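Local structure of LDL receptor adaptor protein (Rattus norvegicus, 3SO6) at residues Glu17-Glu22 with Glu97-His102; Ala27-Ile32 with Asp84-Tyr89; Gln44-Lys49 with Gln64-Val69. The protein serves as a clathrin-associated adapter whose phosphotyrosine-binding (PTB/PID) domain, the part in this structure, binds the NPXY motif of the LDL receptor tail for endocytosis. All coordinates share one frame; numbering follows the deposited sequence. Where two conformers were deposited one is given.

Contact 1: residues Glu17-Glu22 with Glu97-His102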
loop_
_atom_site.group_PDB
_atom_site.type_symbol
_atom_site.label_atom_id
_atom_site.label_comp_id
_atom_site.label_asym_id
_atom_site.label_seq_id
_atom_site.Cartn_x
_atom_site.Cartn_y
_atom_site.Cartn_z
ATOM N N GLU A 17 7.387 0.597 13.486
ATOM C CA GLU A 17 7.153 1.344 14.730
ATOM C C GLU A 17 6.781 2.815 14.547
ATOM O O GLU A 17 6.321 3.436 15.538
ATOM C CB GLU A 17 8.316 1.157 15.731
ATOM C CG GLU A 17 8.498 -0.332 16.203
ATOM C CD GLU A 17 7.212 -0.959 16.806
ATOM O OE1 GLU A 17 6.714 -0.450 17.833
ATOM O OE2 GLU A 17 6.710 -1.981 16.248
ATOM N N ARG A 18 6.862 3.323 13.313
ATOM C CA ARG A 18 6.505 4.702 13.011
ATOM C C ARG A 18 5.801 4.684 11.670
ATOM O O ARG A 18 5.999 3.693 10.915
ATOM C CB ARG A 18 7.731 5.651 13.010
ATOM C CG ARG A 18 8.453 5.651 14.306
ATOM C CD ARG A 18 9.694 6.533 14.331
ATOM N NE ARG A 18 10.617 6.229 13.266
ATOM C CZ ARG A 18 11.487 5.236 13.276
ATOM N NH1 ARG A 18 11.627 4.449 14.362
ATOM N NH2 ARG A 18 12.330 5.089 12.236
ATOM N N PRO A 19 4.995 5.734 11.366
ATOM C CA PRO A 19 4.184 5.618 10.127
ATOM C C PRO A 19 4.891 5.980 8.797
ATOM O O PRO A 19 4.403 5.628 7.709
ATOM C CB PRO A 19 3.043 6.588 10.403
ATOM C CG PRO A 19 3.630 7.592 11.450
ATOM C CD PRO A 19 4.510 6.777 12.293
ATOM N N LYS A 20 5.973 6.727 8.853
ATOM C CA LYS A 20 6.448 7.297 7.588
ATOM C C LYS A 20 7.890 7.311 7.551
ATOM O O LYS A 20 8.532 7.716 8.531
ATOM C CB LYS A 20 6.018 8.774 7.384
ATOM C CG LYS A 20 4.488 9.014 7.424
ATOM C CD LYS A 20 4.099 10.475 7.242
ATOM C CE LYS A 20 2.652 10.623 7.590
ATOM N NZ LYS A 20 1.674 10.359 6.487
ATOM N N GLY A 21 8.455 6.964 6.402
ATOM C CA GLY A 21 9.858 7.090 6.186
ATOM C C GLY A 21 10.439 5.891 5.486
ATOM O O GLY A 21 10.158 4.711 5.754
ATOM N N GLU A 22 11.408 6.226 4.653
ATOM C CA GLU A 22 12.009 5.199 3.846
ATOM C C GLU A 22 12.874 4.216 4.664
ATOM O O GLU A 22 13.107 3.042 4.278
ATOM C CB GLU A 22 12.846 5.728 2.689
ATOM C CG GLU A 22 13.336 4.700 1.668
ATOM C CD GLU A 22 14.225 5.312 0.584
ATOM O OE1 GLU A 22 14.621 6.526 0.670
ATOM O OE2 GLU A 22 14.594 4.573 -0.351
ATOM N N GLU A 97 -4.067 0.485 17.302
ATOM C CA GLU A 97 -3.145 1.558 16.869
ATOM C C GLU A 97 -1.880 1.077 16.152
ATOM O O GLU A 97 -1.031 1.900 15.804
ATOM C CB GLU A 97 -2.742 2.446 18.076
ATOM C CG GLU A 97 -3.915 3.217 18.835
ATOM C CD GLU A 97 -3.392 4.301 19.797
ATOM O OE1 GLU A 97 -2.307 4.109 20.431
ATOM O OE2 GLU A 97 -4.076 5.348 19.945
ATOM N N SER A 98 -1.764 -0.224 15.947
ATOM C CA SER A 98 -0.526 -0.757 15.365
ATOM C C SER A 98 -0.422 -0.382 13.878
ATOM O O SER A 98 -1.423 -0.094 13.212
ATOM C CB SER A 98 -0.404 -2.257 15.479
ATOM O OG SER A 98 -1.404 -2.863 14.691
ATOM N N LEU A 99 0.807 -0.367 13.417
ATOM C CA LEU A 99 1.161 0.108 12.069
ATOM C C LEU A 99 1.708 -1.075 11.314
ATOM O O LEU A 99 2.623 -1.755 11.807
ATOM C CB LEU A 99 2.195 1.182 12.125
ATOM C CG LEU A 99 1.859 2.381 13.045
ATOM C CD1 LEU A 99 3.023 3.390 13.099
ATOM C CD2 LEU A 99 0.455 3.016 12.753
ATOM N N GLU A 100 1.144 -1.334 10.130
ATOM C CA GLU A 100 1.522 -2.510 9.369
ATOM C C GLU A 100 2.087 -2.106 7.984
ATOM O O GLU A 100 1.452 -1.295 7.272
ATOM C CB GLU A 100 0.309 -3.412 9.053
ATOM C CG GLU A 100 -0.517 -3.786 10.367
ATOM C CD GLU A 100 -1.823 -4.502 10.027
ATOM O OE1 GLU A 100 -2.393 -4.312 8.895
ATOM O OE2 GLU A 100 -2.370 -5.188 10.909
ATOM N N CYS A 101 3.192 -2.739 7.557
ATOM C CA CYS A 101 3.677 -2.577 6.212
ATOM C C CYS A 101 3.248 -3.817 5.438
ATOM O O CYS A 101 3.579 -4.952 5.852
ATOM C CB CYS A 101 5.222 -2.415 6.227
ATOM S SG CYS A 101 5.890 -2.223 4.580
ATOM N N HIS A 102 2.557 -3.564 4.323
ATOM C CA HIS A 102 2.116 -4.625 3.440
ATOM C C HIS A 102 2.828 -4.517 2.076
ATOM O O HIS A 102 2.879 -3.425 1.487
ATOM C CB HIS A 102 0.603 -4.563 3.168
ATOM C CG HIS A 102 -0.230 -4.815 4.391
ATOM N ND1 HIS A 102 -0.824 -6.027 4.660
ATOM C CD2 HIS A 102 -0.534 -4.004 5.441
ATOM C CE1 HIS A 102 -1.510 -5.940 5.789
ATOM N NE2 HIS A 102 -1.320 -4.738 6.313
#

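Contact 2: residues Ala27-Ile32 with Asp84-Tyr89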
loop_
_atom_site.group_PDB
_atom_site.type_symbol
_atom_site.label_atom_id
_atom_site.label_comp_id
_atom_site.label_asym_id
_atom_site.label_seq_id
_atom_site.Cartn_x
_atom_site.Cartn_y
_atom_site.Cartn_z
ATOM N N ALA A 27 13.461 -1.428 5.638
ATOM C CA ALA A 27 13.715 -2.566 6.528
ATOM C C ALA A 27 12.560 -3.510 6.547
ATOM O O ALA A 27 12.725 -4.736 6.602
ATOM C CB ALA A 27 14.064 -2.079 7.928
ATOM N N ALA A 28 11.335 -2.987 6.437
ATOM C CA ALA A 28 10.132 -3.828 6.483
ATOM C C ALA A 28 10.134 -4.723 5.231
ATOM O O ALA A 28 9.811 -5.897 5.327
ATOM C CB ALA A 28 8.861 -3.013 6.507
ATOM N N VAL A 29 10.366 -4.109 4.082
ATOM C CA VAL A 29 10.329 -4.853 2.835
ATOM C C VAL A 29 11.433 -5.919 2.903
ATOM O O VAL A 29 11.204 -7.051 2.453
ATOM C CB VAL A 29 10.501 -3.933 1.582
ATOM C CG1 VAL A 29 10.855 -4.777 0.287
ATOM C CG2 VAL A 29 9.239 -3.107 1.374
ATOM N N LYS A 30 12.628 -5.610 3.444
ATOM C CA LYS A 30 13.662 -6.623 3.531
ATOM C C LYS A 30 13.151 -7.838 4.325
ATOM O O LYS A 30 13.370 -8.997 3.937
ATOM C CB LYS A 30 14.952 -5.984 4.175
ATOM C CG LYS A 30 16.076 -6.947 4.499
ATOM C CD LYS A 30 17.256 -6.289 5.324
ATOM C CE LYS A 30 18.623 -7.016 5.173
ATOM N NZ LYS A 30 19.147 -6.847 3.725
ATOM N N ARG A 31 12.472 -7.590 5.452
ATOM C CA ARG A 31 11.998 -8.656 6.292
ATOM C C ARG A 31 10.934 -9.456 5.584
ATOM O O ARG A 31 10.950 -10.720 5.653
ATOM C CB ARG A 31 11.298 -8.048 7.561
ATOM C CG ARG A 31 12.157 -7.482 8.652
ATOM C CD ARG A 31 11.423 -7.280 9.970
ATOM N NE ARG A 31 10.429 -6.192 9.959
ATOM C CZ ARG A 31 10.704 -4.871 10.058
ATOM N NH1 ARG A 31 11.938 -4.414 9.973
ATOM N NH2 ARG A 31 9.734 -3.983 10.178
ATOM N N ILE A 32 9.959 -8.758 4.964
ATOM C CA ILE A 32 8.848 -9.471 4.357
ATOM C C ILE A 32 9.385 -10.314 3.195
ATOM O O ILE A 32 8.945 -11.451 3.025
ATOM C CB ILE A 32 7.823 -8.408 3.826
ATOM C CG1 ILE A 32 7.140 -7.666 4.985
ATOM C CG2 ILE A 32 6.800 -9.085 2.935
ATOM C CD1 ILE A 32 6.412 -6.399 4.502
ATOM N N ASP A 84 13.514 -3.793 -6.044
ATOM C CA ASP A 84 12.864 -2.793 -6.904
ATOM C C ASP A 84 11.633 -3.278 -7.649
ATOM O O ASP A 84 10.940 -2.447 -8.280
ATOM C CB ASP A 84 13.868 -2.091 -7.787
ATOM C CG ASP A 84 14.430 -2.982 -8.903
ATOM O OD1 ASP A 84 14.034 -4.160 -9.064
ATOM O OD2 ASP A 84 15.245 -2.464 -9.663
ATOM N N LYS A 85 11.278 -4.572 -7.519
ATOM C CA LYS A 85 9.956 -5.009 -8.048
ATOM C C LYS A 85 8.892 -4.907 -6.978
ATOM O O LYS A 85 7.733 -5.321 -7.230
ATOM C CB LYS A 85 10.004 -6.442 -8.578
ATOM C CG LYS A 85 10.973 -6.560 -9.748
ATOM C CD LYS A 85 11.227 -8.056 -10.101
ATOM C CE LYS A 85 12.396 -8.272 -11.050
ATOM N NZ LYS A 85 12.488 -9.756 -11.328
ATOM N N VAL A 86 9.218 -4.362 -5.795
ATOM C CA VAL A 86 8.209 -4.388 -4.669
ATOM C C VAL A 86 7.578 -3.018 -4.476
ATOM O O VAL A 86 8.297 -2.020 -4.408
ATOM C CB VAL A 86 8.883 -4.872 -3.355
ATOM C CG1 VAL A 86 7.932 -4.784 -2.167
ATOM C CG2 VAL A 86 9.452 -6.312 -3.559
ATOM N N PHE A 87 6.254 -3.055 -4.445
ATOM C CA PHE A 87 5.471 -1.917 -3.975
ATOM C C PHE A 87 5.008 -2.226 -2.534
ATOM O O PHE A 87 4.581 -3.377 -2.266
ATOM C CB PHE A 87 4.253 -1.771 -4.883
ATOM C CG PHE A 87 3.181 -0.907 -4.228
ATOM C CD1 PHE A 87 3.342 0.487 -4.110
ATOM C CD2 PHE A 87 2.027 -1.492 -3.679
ATOM C CE1 PHE A 87 2.391 1.273 -3.455
ATOM C CE2 PHE A 87 1.134 -0.709 -2.957
ATOM C CZ PHE A 87 1.287 0.655 -2.864
ATOM N N ALA A 88 5.052 -1.239 -1.650
ATOM C CA ALA A 88 4.545 -1.480 -0.302
ATOM C C ALA A 88 3.835 -0.232 0.195
ATOM O O ALA A 88 4.137 0.932 -0.204
ATOM C CB ALA A 88 5.673 -1.929 0.675
ATOM N N TYR A 89 2.931 -0.446 1.126
ATOM C CA TYR A 89 2.347 0.690 1.888
ATOM C C TYR A 89 2.416 0.470 3.349
ATOM O O TYR A 89 2.565 -0.708 3.789
ATOM C CB TYR A 89 0.922 1.023 1.396
ATOM C CG TYR A 89 -0.121 -0.021 1.708
ATOM C CD1 TYR A 89 -0.702 -0.061 2.984
ATOM C CD2 TYR A 89 -0.456 -1.026 0.797
ATOM C CE1 TYR A 89 -1.608 -1.018 3.332
ATOM C CE2 TYR A 89 -1.446 -2.035 1.131
ATOM C CZ TYR A 89 -1.990 -1.986 2.415
ATOM O OH TYR A 89 -2.903 -2.964 2.765
#

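Contact 3: residues Gln44-Lys49 with Gln64-Val69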
loop_
_atom_site.group_PDB
_atom_site.type_symbol
_atom_site.label_atom_id
_atom_site.label_comp_id
_atom_site.label_asym_id
_atom_site.label_seq_id
_atom_site.Cartn_x
_atom_site.Cartn_y
_atom_site.Cartn_z
ATOM N N GLN A 44 0.139 -15.581 -2.850
ATOM C CA GLN A 44 -1.304 -15.329 -3.140
ATOM C C GLN A 44 -1.416 -14.218 -4.172
ATOM O O GLN A 44 -0.834 -13.155 -3.994
ATOM C CB GLN A 44 -2.015 -14.984 -1.829
ATOM C CG GLN A 44 -3.538 -14.678 -1.984
ATOM C CD GLN A 44 -4.123 -14.099 -0.753
ATOM O OE1 GLN A 44 -3.392 -13.668 0.130
ATOM N NE2 GLN A 44 -5.453 -14.006 -0.691
ATOM N N LYS A 45 -2.219 -14.438 -5.224
ATOM C CA LYS A 45 -2.481 -13.425 -6.222
ATOM C C LYS A 45 -3.525 -12.450 -5.651
ATOM O O LYS A 45 -4.604 -12.875 -5.183
ATOM C CB LYS A 45 -2.996 -14.057 -7.547
ATOM C CG LYS A 45 -1.890 -14.945 -8.131
ATOM C CD LYS A 45 -2.212 -15.456 -9.555
ATOM C CE LYS A 45 -1.045 -16.248 -10.210
ATOM N NZ LYS A 45 -0.608 -17.422 -9.344
ATOM N N VAL A 46 -3.161 -11.184 -5.600
ATOM C CA VAL A 46 -4.062 -10.199 -5.089
ATOM C C VAL A 46 -4.236 -9.069 -6.076
ATOM O O VAL A 46 -3.250 -8.650 -6.700
ATOM C CB VAL A 46 -3.565 -9.701 -3.681
ATOM C CG1 VAL A 46 -4.292 -8.455 -3.140
ATOM C CG2 VAL A 46 -3.538 -10.859 -2.662
ATOM N N THR A 47 -5.453 -8.533 -6.153
ATOM C CA THR A 47 -5.772 -7.369 -6.969
ATOM C C THR A 47 -5.929 -6.165 -6.101
ATOM O O THR A 47 -6.517 -6.224 -5.043
ATOM C CB THR A 47 -7.081 -7.662 -7.756
ATOM O OG1 THR A 47 -6.780 -8.798 -8.577
ATOM C CG2 THR A 47 -7.507 -6.505 -8.574
ATOM N N LEU A 48 -5.240 -5.091 -6.489
ATOM C CA LEU A 48 -5.362 -3.801 -5.793
ATOM C C LEU A 48 -6.150 -2.826 -6.672
ATOM O O LEU A 48 -5.818 -2.640 -7.847
ATOM C CB LEU A 48 -3.993 -3.120 -5.607
ATOM C CG LEU A 48 -3.099 -3.689 -4.553
ATOM C CD1 LEU A 48 -2.645 -5.166 -4.905
ATOM C CD2 LEU A 48 -1.850 -2.816 -4.239
ATOM N N LYS A 49 -7.169 -2.203 -6.099
ATOM C CA LYS A 49 -7.909 -1.135 -6.796
ATOM C C LYS A 49 -7.676 0.144 -5.991
ATOM O O LYS A 49 -8.130 0.291 -4.806
ATOM C CB LYS A 49 -9.403 -1.475 -6.965
ATOM C CG LYS A 49 -10.107 -0.423 -7.894
ATOM C CD LYS A 49 -11.616 -0.734 -8.152
ATOM N N GLN A 64 -12.938 -12.347 -3.814
ATOM C CA GLN A 64 -13.444 -12.029 -2.430
ATOM C C GLN A 64 -12.629 -10.860 -1.837
ATOM O O GLN A 64 -11.358 -10.780 -1.976
ATOM C CB GLN A 64 -13.343 -13.240 -1.439
ATOM C CG GLN A 64 -14.439 -14.357 -1.516
ATOM C CD GLN A 64 -15.860 -13.992 -1.080
ATOM O OE1 GLN A 64 -16.815 -14.508 -1.652
ATOM N NE2 GLN A 64 -16.010 -13.142 -0.063
ATOM N N LEU A 65 -13.266 -10.003 -1.070
ATOM C CA LEU A 65 -12.567 -8.947 -0.366
ATOM C C LEU A 65 -11.597 -9.493 0.661
ATOM O O LEU A 65 -11.949 -10.374 1.402
ATOM C CB LEU A 65 -13.555 -8.014 0.325
ATOM C CG LEU A 65 -12.982 -6.772 1.018
ATOM C CD1 LEU A 65 -12.425 -5.810 -0.050
ATOM C CD2 LEU A 65 -14.129 -6.109 1.883
ATOM N N ILE A 66 -10.375 -8.974 0.627
ATOM C CA ILE A 66 -9.430 -9.150 1.711
ATOM C C ILE A 66 -9.550 -8.008 2.707
ATOM O O ILE A 66 -9.733 -8.244 3.919
ATOM C CB ILE A 66 -7.940 -9.362 1.172
ATOM C CG1 ILE A 66 -7.923 -10.558 0.220
ATOM C CG2 ILE A 66 -6.863 -9.433 2.311
ATOM C CD1 ILE A 66 -6.609 -10.564 -0.644
ATOM N N GLU A 67 -9.432 -6.769 2.180
ATOM C CA GLU A 67 -9.550 -5.633 3.050
ATOM C C GLU A 67 -9.790 -4.404 2.214
ATOM O O GLU A 67 -9.190 -4.259 1.176
ATOM C CB GLU A 67 -8.221 -5.431 3.836
ATOM C CG GLU A 67 -8.422 -4.468 4.963
ATOM C CD GLU A 67 -7.202 -4.174 5.816
ATOM O OE1 GLU A 67 -6.088 -4.694 5.559
ATOM O OE2 GLU A 67 -7.368 -3.352 6.756
ATOM N N ASN A 68 -10.721 -3.570 2.636
ATOM C CA ASN A 68 -10.811 -2.201 2.082
ATOM C C ASN A 68 -10.050 -1.277 3.029
ATOM O O ASN A 68 -10.444 -1.102 4.220
ATOM C CB ASN A 68 -12.338 -1.779 1.982
ATOM C CG ASN A 68 -12.507 -0.421 1.331
ATOM O OD1 ASN A 68 -11.543 0.305 1.011
ATOM N ND2 ASN A 68 -13.698 -0.124 1.014
ATOM N N VAL A 69 -8.926 -0.728 2.555
ATOM C CA VAL A 69 -8.061 0.077 3.378
ATOM C C VAL A 69 -8.408 1.544 3.164
ATOM O O VAL A 69 -8.038 2.128 2.111
ATOM C CB VAL A 69 -6.582 -0.184 3.034
ATOM C CG1 VAL A 69 -5.689 0.510 4.045
ATOM C CG2 VAL A 69 -6.305 -1.731 3.054
#

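Contact 1: residues Glu17-Glu22 with Glu97-His102
The flat peptide unit joining Arg18 to Pro19 carries the methyl CD1 of Leu99 on one face, 3.4 Å from Arg18 C and almost straight above the plane. At an edge of the His102 ring, close to the ring plane, sits Glu100 OE1, while Tyr89 lies against the ring, their planes only slightly inclined. This is the PTB domain where the loop after strand 4-16 folds down on the start of strand 99-105. Leu99 has CG anti to its carbonyl carbon (chi1 -53°), and from there CD1 also meets the proline ring, 3.8 Å from Pro19 CD; the two side chains cross obliquely. No hydrogen bond crosses between residues 17-22 and 97-102. The same corner receives the bound LDL-receptor peptide: aromatic packing from the peptide reaches Pro19, Lys20 and Leu99, and Glu22 OE2 hydrogen-bonds a polar side chain of it. Farther down the strand His102 is gripped at both ring nitrogens, ND1 by the hydroxyl of Tyr10 and NE2 by a bond to Glu100 OE1 that is 2.8 Å long and fairly straight at 164°, arriving 38° above the carboxylate plane.

Contact 2: residues Ala27-Ile32 with Asp84-Tyr89
Val29 puts both methyls onto strand 86-92: its CG1 meets Val86 CG1 at 3.8 Å, tip to tip, and its CG2 rests on Ala88 CB, also at 3.8 Å. Val86 CG1 touches the second branch too, lying 4.1 Å from Val29 CG2, so both methyls of Val29 bear on it from the same side. With Val29 CG1 anti to the backbone N (chi1 164°), the fork opens toward the strand. Replacing Val29 by an alanine would probably deprive Val86 CG1 and Ala88 CB of the Val29 methyls they rest against and open a gap beneath the helix. Around this first shell, Asp80 and His83 close in on Val29, Leu11 and Ala103 back Val86, and one turn on Ile32 packs on Leu11, Thr14 and Ala103. The helix is also tied to strand 4-16 by Arg31, which bonds Thr14 OG1 through NE and Leu15 O through NH2; Ala28 CA lies 3.7 Å above the plane of its guanidinium, over the centre. Phe87, between Val86 and Ala88, points away and packs on Val115, Thr116 and Val119 of helix 109-131. A helix inserted after the first strand and laid against the sheet in this way is a feature of Dab-like PTB domains, a variation on the pleckstrin-homology superfold.

Contact 3: residues Gln44-Lys49 with Gln64-Val69
Ile66 lays its terminal methyl CD1 over Val46 and the amide end of Gln44, 3.7 Å from Val46 CG2. The two residue ranges belong to strands 44-51 and 65-70 of the antiparallel PTB sheet, which are not neighbours: strand 54-59 runs between them, so side chains make the contact and no hydrogen bond crosses. The nearest alpha carbons, Val46 CA and Ile66 CA, are still 8.7 Å apart, and the isoleucine has to reach across the middle strand. A classic beta bulge lies here, Ile66 and Glu67 both facing Leu57, and it probably contributes to the way Ile66 is turned. The side chain of Ile66 has CG1 anti to the carbonyl carbon (chi1 -57°), which sends CD1 toward strand 44-51. Gln44 comes from the opposite direction on an extended chain, and Ile66 CD1 lies out of the amide plane of Gln44, near the nitrogen, with Gln44 NE2 to Ile66 CD1 at 3.6 Å. That meeting is van der Waals only; NE2 gives a hydrogen bond to Asp59 OD1, which should restrain the amide from turning. Val46 is buried, with Tyr10 and Phe104 also against it, whereas Ile66 lies at the exposed margin, on an outermost strand of the sheet. Beyond the touching residues, Lys45 and Thr47 make backbone bonds to Ser60 and Thr58, and the carboxylate of Glu67 forms a salt bridge with Arg73. The second branch of the valine joins in as well: Val46 CG1 stands 4.0 Å from Ile66 CD1.

Overall arrangement
All three contacts reach the same antiparallel sheet, and none has a hydrogen bond between its own two segments. Contact 2 is buried, a purely aliphatic seam between helix and sheet; contact 1 is at the surface beside the bound receptor peptide; contact 3 is partly buried, mixing aliphatic groups with an amide. Contacts 1 and 2 lie on neighbouring strands, 99-105 and 86-92: His102 N lies 2.9 Å from Tyr89 O, a probable hydrogen bond, and Cys101 SG packs on Ala28 CB. Contact 3, on the other side of the chain's centre from contact 1 and about 19 Å from it between centres, meets contact 2 through Tyr89 with Val69 and Phe87 with Leu48.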